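Local structure of sugar isomerase (Sinorhizobium meliloti, 3QC0) at residues E22-C27 and T33-W38; T62-G67 and V89-E94; G220-G223 and D228-G231. The protein binds a zinc ion in a xylose isomerase-like TIM barrel and is probably a sugar isomerase of undetermined substrate. All coordinates share one frame; numbering follows the deposited sequence.

Contact 1: E22-C27 and T33-W38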
ATOM      1  N   GLU A  22     -25.045  22.103   8.895  1.00 33.24           N
ATOM      2  CA  GLU A  22     -24.746  22.852   7.670  1.00 35.11           C
ATOM      3  C   GLU A  22     -24.390  21.913   6.530  1.00 34.04           C
ATOM      4  O   GLU A  22     -24.782  22.134   5.394  1.00 33.56           O
ATOM      5  CB  GLU A  22     -23.603  23.839   7.853  1.00 36.25           C
ATOM      6  CG  GLU A  22     -23.566  24.836   6.657  1.00 41.82           C
ATOM      7  CD  GLU A  22     -22.329  25.687   6.613  1.00 45.22           C
ATOM      8  OE1 GLU A  22     -21.625  25.795   7.650  1.00 47.98           O
ATOM      9  OE2 GLU A  22     -22.068  26.247   5.525  1.00 47.89           O
ATOM     10  N   ALA A  23     -23.631  20.864   6.844  1.00 32.64           N
ATOM     11  CA  ALA A  23     -23.299  19.867   5.837  1.00 31.40           C
ATOM     12  C   ALA A  23     -24.569  19.251   5.262  1.00 30.67           C
ATOM     13  O   ALA A  23     -24.733  19.127   4.069  1.00 28.94           O
ATOM     14  CB  ALA A  23     -22.393  18.788   6.436  1.00 28.93           C
ATOM     15  N   VAL A  24     -25.511  18.898   6.118  1.00 30.93           N
ATOM     16  CA  VAL A  24     -26.759  18.333   5.635  1.00 32.23           C
ATOM     17  C   VAL A  24     -27.513  19.349   4.752  1.00 35.01           C
ATOM     18  O   VAL A  24     -28.042  18.994   3.703  1.00 33.03           O
ATOM     19  CB  VAL A  24     -27.650  17.866   6.816  1.00 32.09           C
ATOM     20  CG1 VAL A  24     -29.077  17.608   6.332  1.00 32.40           C
ATOM     21  CG2 VAL A  24     -27.015  16.604   7.484  1.00 29.98           C
ATOM     22  N   ASP A  25     -27.562  20.601   5.213  1.00 37.93           N
ATOM     23  CA  ASP A  25     -28.241  21.686   4.488  1.00 41.07           C
ATOM     24  C   ASP A  25     -27.690  21.813   3.059  1.00 40.60           C
ATOM     25  O   ASP A  25     -28.464  21.782   2.081  1.00 38.52           O
ATOM     26  CB  ASP A  25     -28.058  22.999   5.264  1.00 42.95           C
ATOM     27  CG  ASP A  25     -28.941  24.166   4.739  1.00 48.08           C
ATOM     28  OD1 ASP A  25     -29.877  23.980   3.902  1.00 51.40           O
ATOM     29  OD2 ASP A  25     -28.650  25.304   5.174  1.00 51.64           O
ATOM     30  N   ILE A  26     -26.364  21.899   2.935  1.00 39.49           N
ATOM     31  CA  ILE A  26     -25.769  22.051   1.587  1.00 39.33           C
ATOM     32  C   ILE A  26     -26.008  20.816   0.735  1.00 37.84           C
ATOM     33  O   ILE A  26     -26.280  20.928  -0.437  1.00 36.08           O
ATOM     34  CB  ILE A  26     -24.305  22.321   1.603  1.00 39.87           C
ATOM     35  CG1 ILE A  26     -24.001  23.611   2.304  1.00 42.23           C
ATOM     36  CG2 ILE A  26     -23.753  22.396   0.143  1.00 40.35           C
ATOM     37  CD1 ILE A  26     -22.557  23.816   2.471  1.00 44.07           C
ATOM     38  N   CYS A  27     -25.887  19.630   1.326  0.56 35.64           N
ATOM     39  CA  CYS A  27     -26.194  18.419   0.582  0.56 34.67           C
ATOM     40  C   CYS A  27     -27.652  18.418   0.061  0.56 36.06           C
ATOM     41  O   CYS A  27     -27.912  18.092  -1.091  0.56 34.20           O
ATOM     42  CB  CYS A  27     -25.853  17.172   1.434  0.56 32.96           C
ATOM     43  SG  CYS A  27     -24.024  16.929   1.799  0.56 28.43           S
ATOM     44  N   THR A  33     -29.588  13.227  -0.770  1.00 30.61           N
ATOM     45  CA  THR A  33     -30.312  12.745   0.418  1.00 31.66           C
ATOM     46  C   THR A  33     -29.646  11.589   1.170  1.00 29.11           C
ATOM     47  O   THR A  33     -30.306  10.862   1.938  1.00 29.25           O
ATOM     48  CB  THR A  33     -31.755  12.317   0.057  1.00 32.11           C
ATOM     49  OG1 THR A  33     -31.714  11.297  -0.947  1.00 33.96           O
ATOM     50  CG2 THR A  33     -32.589  13.527  -0.439  1.00 35.50           C
ATOM     51  N   ALA A  34     -28.351  11.397   0.935  1.00 26.52           N
ATOM     52  CA  ALA A  34     -27.623  10.370   1.645  1.00 25.92           C
ATOM     53  C   ALA A  34     -26.287  10.965   2.070  1.00 23.55           C
ATOM     54  O   ALA A  34     -25.656  11.694   1.307  1.00 23.54           O
ATOM     55  CB  ALA A  34     -27.393   9.170   0.727  1.00 25.27           C
ATOM     56  N   ILE A  35     -25.883  10.644   3.294  1.00 22.27           N
ATOM     57  CA  ILE A  35     -24.673  11.148   3.911  1.00 22.51           C
ATOM     58  C   ILE A  35     -23.985  10.002   4.648  1.00 21.70           C
ATOM     59  O   ILE A  35     -24.584   8.956   4.905  1.00 20.62           O
ATOM     60  CB  ILE A  35     -24.947  12.339   4.885  1.00 23.21           C
ATOM     61  CG1 ILE A  35     -25.915  11.945   6.027  1.00 23.47           C
ATOM     62  CG2 ILE A  35     -25.525  13.532   4.102  1.00 24.37           C
ATOM     63  CD1 ILE A  35     -25.795  12.848   7.224  1.00 25.63           C
ATOM     64  N   ALA A  36     -22.735  10.241   5.015  1.00 20.60           N
ATOM     65  CA  ALA A  36     -22.030   9.405   5.981  1.00 19.20           C
ATOM     66  C   ALA A  36     -21.292  10.329   6.929  1.00 19.87           C
ATOM     67  O   ALA A  36     -20.233  10.866   6.594  1.00 18.50           O
ATOM     68  CB  ALA A  36     -21.073   8.427   5.270  1.00 19.17           C
ATOM     69  N   PRO A  37     -21.881  10.582   8.113  1.00 17.83           N
ATOM     70  CA  PRO A  37     -21.214  11.404   9.086  1.00 18.89           C
ATOM     71  C   PRO A  37     -20.212  10.626   9.926  1.00 18.47           C
ATOM     72  O   PRO A  37     -20.213   9.387   9.931  1.00 18.04           O
ATOM     73  CB  PRO A  37     -22.354  11.872   9.972  1.00 18.89           C
ATOM     74  CG  PRO A  37     -23.249  10.658  10.038  1.00 18.48           C
ATOM     75  CD  PRO A  37     -23.146  10.033   8.635  1.00 18.88           C
ATOM     76  N   TRP A  38     -19.386  11.386  10.635  1.00 18.96           N
ATOM     77  CA  TRP A  38     -18.442  10.844  11.565  1.00 18.37           C
ATOM     78  C   TRP A  38     -18.905  11.032  12.997  1.00 18.56           C
ATOM     79  O   TRP A  38     -19.669  11.975  13.320  1.00 18.94           O
ATOM     80  CB  TRP A  38     -17.072  11.500  11.360  1.00 18.45           C
ATOM     81  CG  TRP A  38     -16.417  11.110  10.086  1.00 18.27           C
ATOM     82  CD1 TRP A  38     -16.909  11.236   8.825  1.00 18.64           C
ATOM     83  CD2 TRP A  38     -15.146  10.456   9.945  1.00 17.88           C
ATOM     84  NE1 TRP A  38     -16.022  10.721   7.913  1.00 19.75           N
ATOM     85  CE2 TRP A  38     -14.937  10.245   8.584  1.00 17.31           C
ATOM     86  CE3 TRP A  38     -14.159  10.069  10.847  1.00 18.55           C
ATOM     87  CZ2 TRP A  38     -13.771   9.669   8.089  1.00 18.50           C
ATOM     88  CZ3 TRP A  38     -13.002   9.475  10.342  1.00 19.95           C
ATOM     89  CH2 TRP A  38     -12.844   9.263   8.994  1.00 19.92           C
TER
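Val24 is the first residue of helix segment 22-27 to meet strand 34-36, and it does so through one methyl: CG2 lies 4.0 Å from Ile35 CD1. The valine directs CG1 away from its backbone nitrogen (chi1 166°), which leaves CG2 beside that nitrogen and facing the strand. Ile35 answers with its long branch. With chi1 at 59°, CG1 stands between the backbone nitrogen and carbonyl carbon, and from there the ethyl arm carries CD1 out to the valine. The two side chains cross at about a right angle, and the terminal methyls CG2 and CD1 make the touch. Three residues on, almost one helical turn, Cys27 turns its side chain toward the strand, and its SG comes 4.4 Å from Ile35 CG2, the short branch. This cysteine was modelled in two conformers, so that looser touch describes one of them. The helical turn is held by Cys27 N bonding to Ala23 O at 3.0 Å, and the spacing it sets offers Val24 and Cys27 together to a single isoleucine. A beta-branched residue fits this position because its two arms can serve two helix residues at once, while a small, largely apolar cysteine can face the buried isoleucine without demanding a polar partner. The backbones come nearest at 7.0 Å, between Cys27 CA and Thr33 CA. No hydrogen bond spans the interface; it is a buried, apolar helix-on-strand contact. Helix 20-29 is the crossover of the beta-alpha-beta unit that joins strands 7-10 and 34-36, and Phe20 at its start also packs on Ile35. Val24 reaches on to Leu59 and Cys27 to Ile9, while strand 34-36 is hydrogen-bonded between strands 7-10 and 60-68, with Ala34 pointing away from the helix.

Contact 2: T62-G67 and V89-E94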
ATOM      1  N   THR A  62     -25.277   6.141   4.455  1.00 20.79           N
ATOM      2  CA  THR A  62     -24.591   5.010   3.803  1.00 20.23           C
ATOM      3  C   THR A  62     -23.590   4.351   4.761  1.00 19.82           C
ATOM      4  O   THR A  62     -23.156   3.214   4.530  1.00 20.10           O
ATOM      5  CB  THR A  62     -23.901   5.456   2.484  1.00 20.07           C
ATOM      6  OG1 THR A  62     -23.158   6.657   2.712  1.00 19.83           O
ATOM      7  CG2 THR A  62     -24.960   5.667   1.384  1.00 22.70           C
ATOM      8  N   GLY A  63     -23.210   5.081   5.808  1.00 18.93           N
ATOM      9  CA  GLY A  63     -22.361   4.573   6.861  1.00 18.17           C
ATOM     10  C   GLY A  63     -22.305   5.541   8.026  1.00 18.63           C
ATOM     11  O   GLY A  63     -22.703   6.713   7.875  1.00 19.19           O
ATOM     12  N   LEU A  64     -21.820   5.054   9.163  1.00 16.67           N
ATOM     13  CA  LEU A  64     -21.326   5.912  10.247  1.00 17.08           C
ATOM     14  C   LEU A  64     -19.828   5.607  10.375  1.00 15.51           C
ATOM     15  O   LEU A  64     -19.427   4.437  10.475  1.00 15.39           O
ATOM     16  CB  LEU A  64     -22.031   5.622  11.569  1.00 16.61           C
ATOM     17  CG  LEU A  64     -21.551   6.400  12.791  1.00 16.71           C
ATOM     18  CD1 LEU A  64     -21.774   7.936  12.638  1.00 16.50           C
ATOM     19  CD2 LEU A  64     -22.225   5.872  14.080  1.00 16.51           C
ATOM     20  N   CYS A  65     -19.018   6.662  10.371  1.00 16.48           N
ATOM     21  CA  CYS A  65     -17.574   6.528  10.518  1.00 15.87           C
ATOM     22  C   CYS A  65     -17.120   6.960  11.906  1.00 15.93           C
ATOM     23  O   CYS A  65     -17.325   8.137  12.275  1.00 17.61           O
ATOM     24  CB  CYS A  65     -16.849   7.380   9.501  1.00 16.42           C
ATOM     25  SG  CYS A  65     -17.005   6.821   7.819  1.00 22.86           S
ATOM     26  N   ARG A  66     -16.493   6.105  12.713  1.00 15.15           N
ATOM     27  CA  ARG A  66     -16.214   4.695  12.456  1.00 14.66           C
ATOM     28  C   ARG A  66     -16.009   3.997  13.778  1.00 14.36           C
ATOM     29  O   ARG A  66     -15.656   4.609  14.791  1.00 15.33           O
ATOM     30  CB  ARG A  66     -14.942   4.510  11.567  1.00 15.23           C
ATOM     31  CG  ARG A  66     -13.605   4.948  12.168  1.00 16.48           C
ATOM     32  CD  ARG A  66     -13.401   6.397  12.205  1.00 17.50           C
ATOM     33  NE  ARG A  66     -11.990   6.802  12.311  1.00 17.00           N
ATOM     34  CZ  ARG A  66     -11.404   7.461  13.285  1.00 22.92           C
ATOM     35  NH1 ARG A  66     -12.056   7.933  14.364  1.00 25.92           N
ATOM     36  NH2 ARG A  66     -10.096   7.721  13.128  1.00 24.57           N
ATOM     37  N   GLY A  67     -16.168   2.677  13.752  1.00 13.16           N
ATOM     38  CA  GLY A  67     -15.685   1.814  14.809  1.00 12.42           C
ATOM     39  C   GLY A  67     -14.346   1.212  14.389  1.00 11.86           C
ATOM     40  O   GLY A  67     -13.693   1.706  13.457  1.00 13.03           O
ATOM     41  N   VAL A  89     -22.149   1.220  17.606  1.00 13.31           N
ATOM     42  CA  VAL A  89     -23.311   0.504  17.107  1.00 14.22           C
ATOM     43  C   VAL A  89     -24.580   1.195  17.574  1.00 14.21           C
ATOM     44  O   VAL A  89     -25.469   1.373  16.775  1.00 15.09           O
ATOM     45  CB  VAL A  89     -23.315  -0.953  17.574  1.00 13.42           C
ATOM     46  CG1 VAL A  89     -24.715  -1.614  17.394  1.00 15.03           C
ATOM     47  CG2 VAL A  89     -22.229  -1.765  16.797  1.00 13.80           C
ATOM     48  N   ASP A  90     -24.629   1.593  18.844  1.00 15.14           N
ATOM     49  CA  ASP A  90     -25.823   2.268  19.371  1.00 15.78           C
ATOM     50  C   ASP A  90     -26.100   3.583  18.601  1.00 16.70           C
ATOM     51  O   ASP A  90     -27.246   3.934  18.304  1.00 17.13           O
ATOM     52  CB  ASP A  90     -25.685   2.534  20.862  1.00 16.25           C
ATOM     53  CG  ASP A  90     -25.646   1.281  21.698  1.00 16.83           C
ATOM     54  OD1 ASP A  90     -25.885   0.138  21.194  1.00 17.82           O
ATOM     55  OD2 ASP A  90     -25.369   1.435  22.906  1.00 20.62           O
ATOM     56  N   GLU A  91     -25.038   4.334  18.326  1.00 15.99           N
ATOM     57  CA  GLU A  91     -25.107   5.554  17.547  1.00 17.29           C
ATOM     58  C   GLU A  91     -25.628   5.270  16.136  1.00 16.68           C
ATOM     59  O   GLU A  91     -26.544   5.942  15.648  1.00 19.56           O
ATOM     60  CB  GLU A  91     -23.745   6.250  17.519  1.00 16.90           C
ATOM     61  CG  GLU A  91     -23.221   6.677  18.882  1.00 18.19           C
ATOM     62  CD  GLU A  91     -21.733   6.964  18.922  1.00 21.69           C
ATOM     63  OE1 GLU A  91     -21.174   7.272  17.852  1.00 20.81           O
ATOM     64  OE2 GLU A  91     -21.134   6.856  20.038  1.00 24.30           O
ATOM     65  N   ALA A  92     -25.052   4.271  15.470  1.00 17.03           N
ATOM     66  CA  ALA A  92     -25.482   3.901  14.147  1.00 17.31           C
ATOM     67  C   ALA A  92     -26.953   3.531  14.118  1.00 18.59           C
ATOM     68  O   ALA A  92     -27.666   3.885  13.180  1.00 19.87           O
ATOM     69  CB  ALA A  92     -24.604   2.722  13.561  1.00 16.74           C
ATOM     70  N   ALA A  93     -27.374   2.770  15.115  1.00 18.52           N
ATOM     71  CA  ALA A  93     -28.788   2.330  15.212  1.00 19.73           C
ATOM     72  C   ALA A  93     -29.704   3.535  15.359  1.00 20.95           C
ATOM     73  O   ALA A  93     -30.706   3.618  14.655  1.00 22.54           O
ATOM     74  CB  ALA A  93     -28.946   1.377  16.367  1.00 18.93           C
ATOM     75  N   GLU A  94     -29.335   4.475  16.217  1.00 21.55           N
ATOM     76  CA  GLU A  94     -30.148   5.690  16.433  0.54 22.64           C
ATOM     77  C   GLU A  94     -30.318   6.481  15.142  1.00 23.43           C
ATOM     78  O   GLU A  94     -31.388   7.046  14.855  1.00 24.39           O
ATOM     79  CB  GLU A  94     -29.511   6.582  17.485  0.54 23.55           C
ATOM     80  CG  GLU A  94     -30.210   7.942  17.679  0.54 25.63           C
ATOM     81  CD  GLU A  94     -31.675   7.801  18.118  0.54 28.66           C
ATOM     82  OE1 GLU A  94     -31.990   6.877  18.883  0.54 28.25           O
ATOM     83  OE2 GLU A  94     -32.498   8.623  17.683  0.54 30.53           O
TER
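Strand 60-68 and the end of helix 75-94 come closest at Leu64 and Ala92, whose CA atoms are 6.0 Å apart. The leucine bridges this interval with one methyl. Its CB already points toward the helix, and with CG opposite the backbone nitrogen (chi1 177°) CD2 is carried to the helix backbone, 3.5 Å from Ala92 N and 4.0 Å from Ala92 CB. The same methyl also rests 3.8 Å from Glu91 CB, so it sits on the join between two consecutive helix residues. Alanine suits a place where the main chains run this close, since it offers only a methyl. Glu91 touches with the foot of its side chain, crossing the leucine at about a right angle, while the chain beyond CG runs extended to the carboxylate. Leu64 is itself held in the barrel by backbone hydrogen bonds to Cys99 and Val101 of the following strand region. Because no hydrogen bond links the two segments, their attraction comes from dispersion and from burying apolar surface. The glutamate contributes apolar carbon to the buried side, and its OE1 forms a salt bridge with Arg39, whose positive charge would be expected to favour the ionised carboxylate.

Contact 3: G220-G223 and D228-G231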
ATOM      1  N   GLY A 220      -8.019  12.588  -4.049  1.00 18.20           N
ATOM      2  CA  GLY A 220      -8.475  13.369  -5.195  1.00 19.07           C
ATOM      3  C   GLY A 220      -9.972  13.394  -5.348  1.00 19.15           C
ATOM      4  O   GLY A 220     -10.683  12.464  -4.923  1.00 19.22           O
HETATM    5  N   MSE A 221     -10.468  14.493  -5.925  1.00 19.57           N
HETATM    6  CA  MSE A 221     -11.789  14.519  -6.471  1.00 20.12           C
HETATM    7  C   MSE A 221     -11.846  13.518  -7.628  1.00 20.49           C
HETATM    8  O   MSE A 221     -10.908  13.409  -8.432  1.00 20.01           O
HETATM    9  CB  MSE A 221     -12.076  15.936  -6.979  1.00 20.79           C
HETATM   10  CG  MSE A 221     -13.414  16.152  -7.639  1.00 22.49           C
HETATM   11 SE   MSE A 221     -14.976  15.836  -6.563  0.75 20.62          SE
HETATM   12  CE  MSE A 221     -14.651  17.416  -5.405  1.00 22.21           C
HETATM   13  N   MSE A 222     -12.953  12.828  -7.734  1.00 19.86           N
HETATM   14  CA  MSE A 222     -13.148  11.845  -8.794  1.00 20.44           C
HETATM   15  C   MSE A 222     -12.877  12.458 -10.151  1.00 21.09           C
HETATM   16  O   MSE A 222     -13.458  13.478 -10.495  1.00 21.89           O
HETATM   17  CB  MSE A 222     -14.573  11.320  -8.807  1.00 20.65           C
HETATM   18  CG  MSE A 222     -14.977  10.500  -7.643  1.00 18.78           C
HETATM   19 SE   MSE A 222     -15.546  11.509  -6.068  0.75 16.84          SE
HETATM   20  CE  MSE A 222     -16.987  12.534  -6.766  1.00 17.82           C
ATOM     21  N   GLY A 223     -12.027  11.823 -10.942  1.00 20.02           N
ATOM     22  CA  GLY A 223     -11.628  12.308 -12.257  1.00 20.78           C
ATOM     23  C   GLY A 223     -10.341  13.106 -12.300  1.00 20.64           C
ATOM     24  O   GLY A 223      -9.815  13.362 -13.395  1.00 22.21           O
ATOM     25  N   ASP A 228      -9.762   3.787 -12.252  1.00 17.02           N
ATOM     26  CA  ASP A 228     -10.819   3.424 -13.195  1.00 18.71           C
ATOM     27  C   ASP A 228     -12.117   3.278 -12.414  1.00 18.50           C
ATOM     28  O   ASP A 228     -12.586   2.153 -12.166  1.00 17.62           O
ATOM     29  CB  ASP A 228     -10.405   2.136 -13.896  1.00 20.10           C
ATOM     30  CG  ASP A 228     -11.427   1.612 -14.904  1.00 21.04           C
ATOM     31  OD1 ASP A 228     -12.435   2.283 -15.201  1.00 21.91           O
ATOM     32  OD2 ASP A 228     -11.208   0.465 -15.424  1.00 24.06           O
ATOM     33  N   LEU A 229     -12.674   4.440 -12.003  1.00 18.24           N
ATOM     34  CA  LEU A 229     -13.887   4.484 -11.175  1.00 18.64           C
ATOM     35  C   LEU A 229     -15.036   3.773 -11.881  1.00 18.74           C
ATOM     36  O   LEU A 229     -15.760   2.968 -11.268  1.00 19.98           O
ATOM     37  CB  LEU A 229     -14.236   5.928 -10.814  1.00 18.79           C
ATOM     38  CG  LEU A 229     -13.238   6.627  -9.896  1.00 17.14           C
ATOM     39  CD1 LEU A 229     -13.451   8.161  -9.865  1.00 18.02           C
ATOM     40  CD2 LEU A 229     -13.270   6.002  -8.471  1.00 18.59           C
ATOM     41  N   LYS A 230     -15.199   4.053 -13.166  1.00 20.16           N
ATOM     42  CA  LYS A 230     -16.259   3.455 -13.971  1.00 22.53           C
ATOM     43  C   LYS A 230     -16.167   1.934 -13.934  1.00 21.22           C
ATOM     44  O   LYS A 230     -17.151   1.245 -13.709  1.00 22.26           O
ATOM     45  CB  LYS A 230     -16.166   3.992 -15.411  1.00 24.81           C
ATOM     46  CG  LYS A 230     -17.110   3.448 -16.471  1.00 32.14           C
ATOM     47  CD  LYS A 230     -16.571   3.825 -17.931  1.00 37.82           C
ATOM     48  CE  LYS A 230     -17.655   4.044 -19.005  1.00 42.98           C
ATOM     49  NZ  LYS A 230     -17.179   4.831 -20.241  1.00 44.42           N
ATOM     50  N   GLY A 231     -14.960   1.407 -14.152  1.00 21.09           N
ATOM     51  CA  GLY A 231     -14.746  -0.032 -14.147  1.00 19.99           C
ATOM     52  C   GLY A 231     -15.021  -0.714 -12.808  1.00 20.18           C
ATOM     53  O   GLY A 231     -15.639  -1.772 -12.738  1.00 19.53           O
TER
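The start of helix 229-238 packs here on the long loop that follows barrel strand 200-205, where Leu229, in the first turn, meets Met222. Leu229 CD1 lies 3.5 Å from Met222 CB and 3.6 Å from Met222 CG, a snug fit against the base of the side chain, and the two side chains cross at about a right angle. Met222, modelled as selenomethionine, then bends (chi2 83°, chi3 58°), so its end leads away from the leucine; the side chain also packs on the C-terminal Cys275. Leu229 CD1 also comes within 4.1 Å of Gly223 N, which donates a hydrogen bond to Asp207. Gly223 has a positive phi of 95°, a backbone shape that glycine adopts readily. Asp228 is the N-cap: its OD1 accepts from Gly231 N at 2.9 Å, approached from well above the carboxylate plane. Gly231 suits its place because a CB there would clash with Asp228 OD2. The chemistry thus divides the labour: the capping aspartate satisfies an amide of the first helical turn, and its negative charge probably interacts favourably with the positive end of the helix dipole, while the flexible methionine and branched leucine meet across the two segments by apolar packing, with no hydrogen bond between them.

The contacts follow one another along the chain, each closing before the next begins, within a single eight-stranded parallel barrel. Contacts 1 and 2 belong to two beta-alpha-beta units separated by one, the crossover from strand 34-36 to strand 60-68, with centres 14 Å apart; these two strands are neighbours, and the contacts touch where Ile35 O probably accepts from Thr62 N (2.9 Å) and Pro37 O from Cys65 N. Both therefore fasten an outer helix onto the same part of the barrel wall. Contact 3 comes much later, its centre about 21 Å from that of contact 1 and 26 Å from that of contact 2, across the chain's centre from the latter. Between these sides lies the zinc site of Glu142, Asp177, His204 and Glu248.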